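Local coordinates for uridylate kinase (Bacillus anthracis, PDB 2JJX), which catalyses the ATP-dependent phosphorylation of UMP to UDP in pyrimidine biosynthesis and carries an allosteric nucleotide-binding site, at residues Y121-A126 against I158-D163; K13-K18 against I52-V57; T149-V154 against D206-L211. All blocks are in the same frame, centred on the assembly; numbering follows the deposited sequence.

Followed from the N terminus, the chain first runs through 13-18, passes over helix 34-48 and returns as 52-57, so contact 2 closes a beta-alpha-beta unit in the middle of the sheet. Contacts 1 and 3 come later and cross: 121-126 opens, 149-154 follows, then 158-163 closes contact 1 before 206-211 closes contact 3. Helix 150-160 serves both, offering its first turn to helix 207-216 and its last to helix 123-131. It also lies against the paired strands: Arg14 of contact 2 meets Met160 and Asp163 of contact 1, and Lys18 of contact 2 approaches Asp150 of contact 3. Contacts 1 and 3 both touch the second subunit.

Contact 1: residues Y121-A126 against I158-D163; sequences YIRLRA and IEMNSD. With ATP (adenosine-5'-triphosphate), chain F; ATP (adenosine-5'-triphosphate), chain D.
Arg123 reaches from the first turn of helix 123-131 to the last turn of helix 150-160, where its NE gives a hydrogen bond of 2.7 Å to Glu159 O. The bond is nearly straight (170° at the hydrogen), and the oxygen lies in the guanidinium plane, although the donor is tilted from the plane of the carbonyl. With CG nearly opposite the backbone N (chi1 157°) and a bend at chi2, the chain brings its CD alongside Glu159 CB at 3.9 Å. The carbonyl belongs to a helix C-terminus, whose partial negative charge would favour a cationic partner. Beside it Tyr121 sends its hydroxyl to the carboxylate, a weak hydrogen bond of 3.3 Å from OH to Glu159 OE2; the oxygen sits at the ring's edge and the two planes are 63° apart. Next to these polar groups, Met160 folds back so that SD rests 3.4 Å from Ala126 CB, and its CE also comes near Arg123 O and CD.

This is helix-to-helix packing within the amino acid kinase fold, made where one helix starts and another stops. Ile122 is the N-cap of the first; the second closes in a Schellman motif, with Asn161 at positive phi.

A second shell probably helps to position these groups. Arg156 forms a salt bridge with Glu159 OE1 and a cation-pi contact with the Tyr121 ring, while Arg123 NH2 pairs with Asp75 of the second subunit. Val127 and Leu130, of the same helix as Ala126, also touch Met160. On the far side of the same helical turn, Arg125 NH2 donates to O2A of the chain D ATP at 2.7 Å, and Ile122 CD1 lies 3.8 Å from N1 of the chain F adenine.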
loop_
_atom_site.group_PDB
_atom_site.type_symbol
_atom_site.label_atom_id
_atom_site.label_comp_id
_atom_site.label_asym_id
_atom_site.label_seq_id
_atom_site.Cartn_x
_atom_site.Cartn_y
_atom_site.Cartn_z
ATOM N N TYR A 121 -0.451 -11.882 3.486
ATOM C CA TYR A 121 -1.374 -12.940 3.852
ATOM C C TYR A 121 -2.768 -12.659 3.373
ATOM O O TYR A 121 -3.372 -11.671 3.772
ATOM C CB TYR A 121 -1.483 -13.068 5.351
ATOM C CG TYR A 121 -2.676 -13.907 5.748
ATOM C CD1 TYR A 121 -2.668 -15.275 5.545
ATOM C CD2 TYR A 121 -3.802 -13.337 6.346
ATOM C CE1 TYR A 121 -3.702 -16.073 5.992
ATOM C CE2 TYR A 121 -4.872 -14.126 6.778
ATOM C CZ TYR A 121 -4.798 -15.503 6.619
ATOM O OH TYR A 121 -5.838 -16.338 6.997
ATOM N N ILE A 122 -3.325 -13.608 2.636
ATOM C CA ILE A 122 -4.716 -13.537 2.202
ATOM C C ILE A 122 -5.336 -14.911 2.379
ATOM O O ILE A 122 -4.822 -15.936 1.918
ATOM C CB ILE A 122 -4.868 -13.033 0.785
ATOM C CG1 ILE A 122 -4.516 -11.551 0.707
ATOM C CG2 ILE A 122 -6.276 -13.304 0.289
ATOM C CD1 ILE A 122 -3.947 -11.148 -0.636
ATOM N N ARG A 123 -6.434 -14.920 3.105
ATOM C CA ARG A 123 -7.070 -16.136 3.540
ATOM C C ARG A 123 -7.302 -17.154 2.452
ATOM O O ARG A 123 -6.702 -18.230 2.450
ATOM C CB ARG A 123 -8.363 -15.760 4.234
ATOM C CG ARG A 123 -9.351 -16.854 4.261
ATOM C CD ARG A 123 -9.505 -17.405 5.646
ATOM N NE ARG A 123 -10.498 -18.469 5.656
ATOM C CZ ARG A 123 -11.659 -18.407 5.014
ATOM N NH1 ARG A 123 -12.004 -17.318 4.343
ATOM N NH2 ARG A 123 -12.498 -19.426 5.080
ATOM N N LEU A 124 -8.214 -16.824 1.550
ATOM C CA LEU A 124 -8.571 -17.735 0.472
ATOM C C LEU A 124 -7.391 -18.181 -0.371
ATOM O O LEU A 124 -7.411 -19.279 -0.935
ATOM C CB LEU A 124 -9.689 -17.150 -0.378
ATOM C CG LEU A 124 -10.716 -16.501 0.554
ATOM C CD1 LEU A 124 -10.374 -15.035 0.885
ATOM C CD2 LEU A 124 -12.150 -16.673 0.070
ATOM N N ARG A 125 -6.336 -17.369 -0.396
ATOM C CA ARG A 125 -5.096 -17.745 -1.084
ATOM C C ARG A 125 -4.394 -18.823 -0.263
ATOM O O ARG A 125 -3.787 -19.759 -0.803
ATOM C CB ARG A 125 -4.148 -16.545 -1.201
ATOM C CG ARG A 125 -3.728 -16.205 -2.613
ATOM C CD ARG A 125 -2.494 -15.328 -2.685
ATOM N NE ARG A 125 -1.476 -15.853 -3.600
ATOM C CZ ARG A 125 -1.724 -16.473 -4.755
ATOM N NH1 ARG A 125 -2.969 -16.697 -5.171
ATOM N NH2 ARG A 125 -0.711 -16.885 -5.506
ATOM N N ALA A 126 -4.458 -18.669 1.052
ATOM C CA ALA A 126 -3.762 -19.579 1.933
ATOM C C ALA A 126 -4.442 -20.912 1.874
ATOM O O ALA A 126 -3.788 -21.945 1.823
ATOM C CB ALA A 126 -3.814 -19.023 3.362
ATOM N N ILE A 158 -8.337 -22.224 12.615
ATOM C CA ILE A 158 -9.769 -22.145 12.315
ATOM C C ILE A 158 -9.999 -21.541 10.927
ATOM O O ILE A 158 -10.689 -22.109 10.086
ATOM C CB ILE A 158 -10.582 -21.440 13.417
ATOM C CG1 ILE A 158 -10.431 -22.118 14.781
ATOM C CG2 ILE A 158 -12.042 -21.305 13.042
ATOM C CD1 ILE A 158 -10.765 -21.199 15.925
ATOM N N GLU A 159 -9.361 -20.409 10.658
ATOM C CA GLU A 159 -9.492 -19.741 9.356
ATOM C C GLU A 159 -9.172 -20.716 8.212
ATOM O O GLU A 159 -9.685 -20.597 7.097
ATOM C CB GLU A 159 -8.501 -18.570 9.281
ATOM C CG GLU A 159 -9.044 -17.216 9.703
ATOM C CD GLU A 159 -7.970 -16.123 9.644
ATOM O OE1 GLU A 159 -6.926 -16.274 10.313
ATOM O OE2 GLU A 159 -8.156 -15.100 8.945
ATOM N N MET A 160 -8.255 -21.636 8.471
ATOM C CA MET A 160 -7.769 -22.511 7.430
ATOM C C MET A 160 -8.556 -23.822 7.372
ATOM O O MET A 160 -8.341 -24.644 6.482
ATOM C CB MET A 160 -6.261 -22.734 7.622
ATOM C CG MET A 160 -5.480 -22.854 6.332
ATOM S SD MET A 160 -5.101 -21.319 5.521
ATOM C CE MET A 160 -6.479 -20.345 5.799
ATOM N N ASN A 161 -9.532 -23.953 8.265
ATOM C CA ASN A 161 -10.434 -25.106 8.299
ATOM C C ASN A 161 -9.578 -26.285 8.686
ATOM O O ASN A 161 -9.653 -27.346 8.072
ATOM C CB ASN A 161 -11.030 -25.418 6.930
ATOM C CG ASN A 161 -12.036 -24.385 6.458
ATOM O OD1 ASN A 161 -12.257 -23.363 7.102
ATOM N ND2 ASN A 161 -12.583 -24.611 5.268
ATOM N N SER A 162 -8.676 -26.056 9.630
ATOM C CA SER A 162 -7.800 -27.121 10.085
ATOM C C SER A 162 -8.564 -28.165 10.893
ATOM O O SER A 162 -9.636 -27.889 11.410
ATOM C CB SER A 162 -6.626 -26.534 10.859
ATOM O OG SER A 162 -5.870 -25.737 9.961
ATOM N N ASP A 163 -8.057 -29.390 10.917
ATOM C CA ASP A 163 -8.713 -30.473 11.636
ATOM C C ASP A 163 -8.231 -30.527 13.094
ATOM O O ASP A 163 -8.880 -31.120 13.963
ATOM C CB ASP A 163 -8.355 -31.800 10.971
ATOM C CG ASP A 163 -9.222 -32.105 9.760
ATOM O OD1 ASP A 163 -10.299 -31.490 9.616
ATOM O OD2 ASP A 163 -8.860 -33.012 8.983
HETATM P PG ATP F . -7.999 -20.456 -9.969
HETATM O O1G ATP F . -9.021 -21.062 -10.915
HETATM O O2G ATP F . -6.964 -21.515 -9.604
HETATM O O3G ATP F . -8.745 -19.987 -8.728
HETATM P PB ATP F . -5.886 -18.548 -10.463
HETATM O O1B ATP F . -5.492 -17.695 -11.700
HETATM O O2B ATP F . -4.751 -19.542 -10.120
HETATM O O3B ATP F . -7.285 -19.256 -10.711
HETATM P PA ATP F . -5.339 -16.302 -8.920
HETATM O O1A ATP F . -6.335 -15.321 -9.553
HETATM O O2A ATP F . -3.947 -16.212 -9.594
HETATM O O3A ATP F . -6.043 -17.656 -9.201
HETATM O "O5'" ATP F . -5.274 -16.126 -7.308
HETATM C "C5'" ATP F . -5.997 -17.126 -6.570
HETATM C "C4'" ATP F . -6.836 -16.618 -5.382
HETATM O "O4'" ATP F . -6.590 -15.256 -4.950
HETATM C "C3'" ATP F . -8.345 -16.834 -5.480
HETATM O "O3'" ATP F . -8.859 -17.521 -4.349
HETATM C "C2'" ATP F . -8.946 -15.437 -5.580
HETATM O "O2'" ATP F . -10.134 -15.438 -4.760
HETATM C "C1'" ATP F . -7.811 -14.478 -5.140
HETATM N N9 ATP F . -8.074 -13.445 -4.121
HETATM C C8 ATP F . -9.045 -13.458 -3.154
HETATM N N7 ATP F . -9.047 -12.381 -2.390
HETATM C C5 ATP F . -8.021 -11.603 -2.879
HETATM C C6 ATP F . -7.518 -10.346 -2.495
HETATM N N6 ATP F . -8.030 -9.613 -1.459
HETATM N N1 ATP F . -6.477 -9.816 -3.167
HETATM C C2 ATP F . -5.963 -10.531 -4.185
HETATM N N3 ATP F . -6.361 -11.738 -4.641
HETATM C C4 ATP F . -7.402 -12.238 -3.948
HETATM P PG ATP D . 2.971 -21.856 -9.450
HETATM O O1G ATP D . 2.483 -23.225 -8.989
HETATM O O2G ATP D . 4.282 -22.123 -10.163
HETATM O O3G ATP D . 3.196 -20.961 -8.238
HETATM P PB ATP D . 1.274 -19.720 -10.541
HETATM O O1B ATP D . -0.274 -19.863 -10.467
HETATM O O2B ATP D . 1.625 -19.089 -11.920
HETATM O O3B ATP D . 1.959 -21.164 -10.479
HETATM P PA ATP D . 1.399 -18.185 -8.004
HETATM O O1A ATP D . 1.835 -19.150 -6.869
HETATM O O2A ATP D . -0.132 -17.973 -7.909
HETATM O O3A ATP D . 1.861 -18.780 -9.399
HETATM O "O5'" ATP D . 2.118 -16.734 -7.812
HETATM C "C5'" ATP D . 3.349 -16.480 -8.504
HETATM C "C4'" ATP D . 4.393 -16.049 -7.474
HETATM O "O4'" ATP D . 3.927 -14.909 -6.693
HETATM C "C3'" ATP D . 4.858 -17.141 -6.504
HETATM O "O3'" ATP D . 6.008 -17.849 -6.975
HETATM C "C2'" ATP D . 5.162 -16.388 -5.206
HETATM O "O2'" ATP D . 6.565 -16.057 -5.239
HETATM C "C1'" ATP D . 4.250 -15.148 -5.280
HETATM N N9 ATP D . 4.651 -13.995 -4.453
HETATM C C8 ATP D . 5.821 -13.862 -3.739
HETATM N N7 ATP D . 5.900 -12.738 -3.062
HETATM C C5 ATP D . 4.710 -12.107 -3.355
HETATM C C6 ATP D . 4.216 -10.870 -2.936
HETATM N N6 ATP D . 4.946 -10.076 -2.086
HETATM N N1 ATP D . 2.992 -10.472 -3.389
HETATM C C2 ATP D . 2.301 -11.278 -4.232
HETATM N N3 ATP D . 2.685 -12.494 -4.689
HETATM C C4 ATP D . 3.908 -12.851 -4.214
#

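Contact 2: residues K13-K18 against I52-V57; sequences KRVLIK and IEVSIV
Glu53 gives up more surface to this contact than any other residue, because both its backbone and its side chain lean on the neighbouring strand. Its N donates to Lys13 O at 2.8 Å, and its O accepts from Val15 N at 2.8 Å, so Glu53 bonds to the residues before and after Arg14, as in a parallel bridge. CG is only roughly anti to the carbonyl carbon (chi1 -30°), and the carboxylate is modelled at the edge of the Arg14 guanidinium. The salt bridge between Arg14 NH1 and Glu53 OE1 is too short, so this whole placement is doubtful; the same NH1 also pairs with Asp131.

Ile17 does the corresponding work farther along. Its N donates to Ser55 O at 2.9 Å, its O takes Val57 N at 2.9 Å, and its CD1 reaches back along the sheet to lie 3.9 Å from Val54 CG1. Helix 34-48 covers that face, with Ile47 lying against Ile17, Ile52 and Val54. This is the helix of the beta-alpha-beta crossover that joins the two strands, whose directions differ by 22°.

Val57 belongs to the other face. Its CG2 meets Leu16 CD2 at 3.9 Å, and Leu16, with CG anti to N, lays the same methyl over Ser55 CB at 3.5 Å. Helix 150-160 packs over this side, and strand 164-169 pairs with the other edge of 13-18, leaving the strand in mid-sheet.

The face of Val15, Ile17, Val54 and Ile56 is wholly hydrocarbon and suits burial under a helix, while the other mixes Leu16 and Val57 with polar and charged residues. At the N-terminal end of the strands Arg14, near Asp131 and, less surely, Glu53, would probably have its charge balanced.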
loop_
_atom_site.group_PDB
_atom_site.type_symbol
_atom_site.label_atom_id
_atom_site.label_comp_id
_atom_site.label_asym_id
_atom_site.label_seq_id
_atom_site.Cartn_x
_atom_site.Cartn_y
_atom_site.Cartn_z
ATOM N N LYS A 13 -6.737 -34.562 7.966
ATOM C CA LYS A 13 -6.308 -34.213 6.620
ATOM C C LYS A 13 -5.551 -32.880 6.618
ATOM O O LYS A 13 -4.629 -32.712 5.819
ATOM C CB LYS A 13 -7.495 -34.115 5.660
ATOM C CG LYS A 13 -8.494 -35.249 5.740
ATOM C CD LYS A 13 -9.239 -35.400 4.426
ATOM C CE LYS A 13 -8.773 -36.624 3.656
ATOM N NZ LYS A 13 -9.807 -37.048 2.672
ATOM N N ARG A 14 -5.981 -31.931 7.460
ATOM C CA ARG A 14 -5.395 -30.584 7.546
ATOM C C ARG A 14 -4.992 -30.267 8.969
ATOM O O ARG A 14 -5.753 -30.462 9.907
ATOM C CB ARG A 14 -6.397 -29.522 7.097
ATOM C CG ARG A 14 -5.971 -28.720 5.885
ATOM C CD ARG A 14 -5.917 -27.246 6.190
ATOM N NE ARG A 14 -6.938 -26.458 5.495
ATOM C CZ ARG A 14 -7.350 -26.659 4.245
ATOM N NH1 ARG A 14 -6.884 -27.662 3.521
ATOM N NH2 ARG A 14 -8.267 -25.859 3.726
ATOM N N VAL A 15 -3.832 -29.650 9.116
ATOM C CA VAL A 15 -3.261 -29.435 10.440
ATOM C C VAL A 15 -2.426 -28.148 10.584
ATOM O O VAL A 15 -1.722 -27.749 9.679
ATOM C CB VAL A 15 -2.422 -30.680 10.748
ATOM C CG1 VAL A 15 -0.949 -30.347 10.862
ATOM C CG2 VAL A 15 -2.988 -31.444 11.936
ATOM N N LEU A 16 -2.474 -27.518 11.748
ATOM C CA LEU A 16 -1.676 -26.317 12.013
ATOM C C LEU A 16 -0.663 -26.682 13.061
ATOM O O LEU A 16 -1.027 -27.123 14.142
ATOM C CB LEU A 16 -2.537 -25.178 12.585
ATOM C CG LEU A 16 -1.969 -23.781 12.902
ATOM C CD1 LEU A 16 -0.833 -23.773 13.911
ATOM C CD2 LEU A 16 -1.626 -22.981 11.652
ATOM N N ILE A 17 0.607 -26.465 12.754
ATOM C CA ILE A 17 1.644 -26.734 13.726
ATOM C C ILE A 17 2.136 -25.462 14.405
ATOM O O ILE A 17 2.601 -24.542 13.754
ATOM C CB ILE A 17 2.793 -27.493 13.148
ATOM C CG1 ILE A 17 2.315 -28.833 12.598
ATOM C CG2 ILE A 17 3.843 -27.672 14.217
ATOM C CD1 ILE A 17 3.295 -29.465 11.592
ATOM N N LYS A 18 2.037 -25.418 15.727
ATOM C CA LYS A 18 2.519 -24.264 16.455
ATOM C C LYS A 18 3.847 -24.639 17.091
ATOM O O LYS A 18 3.942 -25.617 17.848
ATOM C CB LYS A 18 1.499 -23.788 17.496
ATOM C CG LYS A 18 2.106 -23.346 18.810
ATOM C CD LYS A 18 2.066 -21.842 18.931
ATOM C CE LYS A 18 2.225 -21.438 20.394
ATOM N NZ LYS A 18 3.625 -21.615 20.922
ATOM N N ILE A 52 -0.824 -35.065 4.386
ATOM C CA ILE A 52 -1.596 -34.247 5.303
ATOM C C ILE A 52 -1.186 -32.824 4.965
ATOM O O ILE A 52 -0.009 -32.574 4.683
ATOM C CB ILE A 52 -1.204 -34.570 6.749
ATOM C CG1 ILE A 52 -1.690 -35.974 7.099
ATOM C CG2 ILE A 52 -1.792 -33.533 7.699
ATOM C CD1 ILE A 52 -1.375 -36.375 8.501
ATOM N N GLU A 53 -2.149 -31.908 4.928
ATOM C CA GLU A 53 -1.817 -30.518 4.643
ATOM C C GLU A 53 -1.398 -29.717 5.870
ATOM O O GLU A 53 -2.039 -29.776 6.914
ATOM C CB GLU A 53 -2.903 -29.827 3.845
ATOM C CG GLU A 53 -3.632 -30.760 2.960
ATOM C CD GLU A 53 -5.024 -30.261 2.664
ATOM O OE1 GLU A 53 -5.380 -29.208 3.211
ATOM O OE2 GLU A 53 -5.772 -30.912 1.909
ATOM N N VAL A 54 -0.230 -29.096 5.766
ATOM C CA VAL A 54 0.399 -28.399 6.872
ATOM C C VAL A 54 0.473 -26.882 6.760
ATOM O O VAL A 54 0.874 -26.361 5.730
ATOM C CB VAL A 54 1.835 -28.973 7.050
ATOM C CG1 VAL A 54 2.627 -28.105 7.992
ATOM C CG2 VAL A 54 1.793 -30.393 7.556
ATOM N N SER A 55 0.179 -26.199 7.866
ATOM C CA SER A 55 0.392 -24.759 8.035
ATOM C C SER A 55 1.294 -24.684 9.248
ATOM O O SER A 55 1.195 -25.544 10.112
ATOM C CB SER A 55 -0.910 -24.039 8.398
ATOM O OG SER A 55 -2.013 -24.595 7.714
ATOM N N ILE A 56 2.159 -23.679 9.335
ATOM C CA ILE A 56 3.052 -23.565 10.488
ATOM C C ILE A 56 3.056 -22.156 11.046
ATOM O O ILE A 56 3.064 -21.189 10.285
ATOM C CB ILE A 56 4.470 -24.052 10.133
ATOM C CG1 ILE A 56 4.417 -25.403 9.417
ATOM C CG2 ILE A 56 5.416 -24.014 11.326
ATOM C CD1 ILE A 56 5.763 -26.033 9.191
ATOM N N VAL A 57 3.019 -22.042 12.371
ATOM C CA VAL A 57 3.109 -20.749 13.048
ATOM C C VAL A 57 4.291 -20.788 14.030
ATOM O O VAL A 57 4.375 -21.665 14.883
ATOM C CB VAL A 57 1.778 -20.355 13.702
ATOM C CG1 VAL A 57 1.944 -19.143 14.577
ATOM C CG2 VAL A 57 0.733 -20.077 12.644
#

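Contact 3: residues T149-V154 against D206-L211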
loop_
_atom_site.group_PDB
_atom_site.type_symbol
_atom_site.label_atom_id
_atom_site.label_comp_id
_atom_site.label_asym_id
_atom_site.label_seq_id
_atom_site.Cartn_x
_atom_site.Cartn_y
_atom_site.Cartn_z
ATOM N N THR A 149 1.942 -16.130 20.680
ATOM C CA THR A 149 1.904 -16.997 19.512
ATOM C C THR A 149 0.687 -17.934 19.531
ATOM O O THR A 149 0.200 -18.342 18.486
ATOM C CB THR A 149 3.195 -17.846 19.480
ATOM O OG1 THR A 149 4.341 -17.004 19.652
ATOM C CG2 THR A 149 3.327 -18.616 18.188
ATOM N N ASP A 150 0.270 -18.368 20.719
ATOM C CA ASP A 150 -0.807 -19.346 20.869
ATOM C C ASP A 150 -2.055 -18.913 20.142
ATOM O O ASP A 150 -2.600 -19.673 19.354
ATOM C CB ASP A 150 -1.179 -19.551 22.341
ATOM C CG ASP A 150 0.021 -19.891 23.216
ATOM O OD1 ASP A 150 1.144 -20.076 22.697
ATOM O OD2 ASP A 150 -0.158 -19.977 24.448
ATOM N N TYR A 151 -2.542 -17.723 20.479
ATOM C CA TYR A 151 -3.808 -17.200 19.974
ATOM C C TYR A 151 -3.922 -17.104 18.466
ATOM O O TYR A 151 -4.902 -17.583 17.892
ATOM C CB TYR A 151 -4.151 -15.851 20.621
ATOM C CG TYR A 151 -5.495 -15.316 20.182
ATOM C CD1 TYR A 151 -6.673 -15.797 20.753
ATOM C CD2 TYR A 151 -5.599 -14.492 19.077
ATOM C CE1 TYR A 151 -7.917 -15.436 20.262
ATOM C CE2 TYR A 151 -6.835 -14.114 18.577
ATOM C CZ TYR A 151 -7.995 -14.568 19.188
ATOM O OH TYR A 151 -9.233 -14.153 18.730
ATOM N N PRO A 152 -2.992 -16.369 17.821
ATOM C CA PRO A 152 -3.033 -16.244 16.365
ATOM C C PRO A 152 -2.950 -17.566 15.640
ATOM O O PRO A 152 -3.236 -17.659 14.445
ATOM C CB PRO A 152 -1.737 -15.483 16.064
ATOM C CG PRO A 152 -1.344 -14.810 17.341
ATOM C CD PRO A 152 -2.344 -15.181 18.403
ATOM N N SER A 153 -2.295 -18.510 16.291
ATOM C CA SER A 153 -2.035 -19.780 15.654
ATOM C C SER A 153 -3.330 -20.557 15.672
ATOM O O SER A 153 -3.666 -21.200 14.687
ATOM C CB SER A 153 -0.873 -20.516 16.329
ATOM O OG SER A 153 -1.308 -21.031 17.571
ATOM N N VAL A 154 -4.132 -20.403 16.721
ATOM C CA VAL A 154 -5.429 -21.075 16.708
ATOM C C VAL A 154 -6.388 -20.368 15.773
ATOM O O VAL A 154 -7.211 -20.996 15.083
ATOM C CB VAL A 154 -6.038 -21.424 18.071
ATOM C CG1 VAL A 154 -5.195 -20.955 19.230
ATOM C CG2 VAL A 154 -7.439 -20.921 18.167
ATOM N N ASP A 206 -2.508 -19.879 26.263
ATOM C CA ASP A 206 -3.369 -18.723 26.502
ATOM C C ASP A 206 -4.807 -19.136 26.784
ATOM O O ASP A 206 -5.359 -19.977 26.084
ATOM C CB ASP A 206 -3.401 -17.870 25.236
ATOM C CG ASP A 206 -2.786 -16.522 25.432
ATOM O OD1 ASP A 206 -2.619 -16.122 26.597
ATOM O OD2 ASP A 206 -2.490 -15.848 24.421
ATOM N N GLN A 207 -5.440 -18.489 27.753
ATOM C CA GLN A 207 -6.860 -18.681 27.958
ATOM C C GLN A 207 -7.569 -18.283 26.656
ATOM O O GLN A 207 -8.404 -19.027 26.129
ATOM C CB GLN A 207 -7.349 -17.826 29.138
ATOM C CG GLN A 207 -6.867 -18.354 30.487
ATOM C CD GLN A 207 -7.452 -17.638 31.708
ATOM O OE1 GLN A 207 -8.648 -17.321 31.765
ATOM N NE2 GLN A 207 -6.636 -17.528 32.752
ATOM N N ALA A 208 -7.218 -17.110 26.128
ATOM C CA ALA A 208 -7.880 -16.597 24.924
ATOM C C ALA A 208 -7.798 -17.570 23.747
ATOM O O ALA A 208 -8.738 -17.694 22.954
ATOM C CB ALA A 208 -7.338 -15.250 24.528
ATOM N N ALA A 209 -6.668 -18.265 23.644
ATOM C CA ALA A 209 -6.461 -19.192 22.546
ATOM C C ALA A 209 -7.292 -20.451 22.778
ATOM O O ALA A 209 -7.931 -20.972 21.879
ATOM C CB ALA A 209 -4.996 -19.513 22.406
ATOM N N LEU A 210 -7.362 -20.834 24.042
ATOM C CA LEU A 210 -8.115 -21.972 24.544
ATOM C C LEU A 210 -9.610 -21.796 24.306
ATOM O O LEU A 210 -10.305 -22.726 23.916
ATOM C CB LEU A 210 -7.910 -21.991 26.055
ATOM C CG LEU A 210 -7.885 -23.344 26.732
ATOM C CD1 LEU A 210 -9.249 -23.540 27.411
ATOM C CD2 LEU A 210 -7.616 -24.358 25.615
ATOM N N LEU A 211 -10.111 -20.616 24.650
ATOM C CA LEU A 211 -11.525 -20.295 24.531
ATOM C C LEU A 211 -11.939 -20.340 23.072
ATOM O O LEU A 211 -13.002 -20.842 22.744
ATOM C CB LEU A 211 -11.769 -18.883 25.077
ATOM C CG LEU A 211 -12.239 -18.710 26.535
ATOM C CD1 LEU A 211 -11.717 -19.785 27.508
ATOM C CD2 LEU A 211 -11.956 -17.302 27.047
#
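Ala209 brings its methyl up to the turn Asp150-Val154, and the closest part of this helix pair is built round that one carbon. Ala209 CB lies 3.6 Å from Tyr151 CA, touches Asp150 CB at 3.8 Å, and also meets Val154, whose CG1 is less surely placed. So small a residue lets the backbones come together: the CA atoms of Tyr151 and Ala209 are only 4.2 Å apart, while the short axes of the two helical segments, inclined by 19°, approach to 8.2 Å. Tyr151 closes one flank. Its CG is anti to the backbone N (chi1 -177°), which sends the ring alongside the other helix; there the ring turns its edge to Ala208 O, CD1 being 3.6 Å from that oxygen, and the Ala208 methyl lies obliquely to the ring, 3.9 Å from Tyr151 CD1.

Toward the N-terminal ends the packing gives way to polar groups that are partly exposed. Asp150 OD2 accepts Asp206 N at 3.0 Å, nearly straight and through its anti lone pair, the one away from OD1. Asp206 occupies the N-cap position, yet its own carboxylate makes no capping bond; it swings toward Tyr151 CB instead. The two carboxylates stand almost perpendicular, and their like charges would probably disfavour any closer approach, though the amide at a helix start should help to stabilise that of Asp150. Lys18 forms a long, weak ion pair with Asp150 OD1.

The pair thus joins two neighbouring helices of the amino acid kinase fold. Leu212, one turn on, continues the packing against Tyr151 and Val154; Thr149 and Ser153 pack against strands 14-19 and 53-58; and Gln207 and Leu211 of helix 207-216 pack against Leu211 and Gln207 of the second subunit.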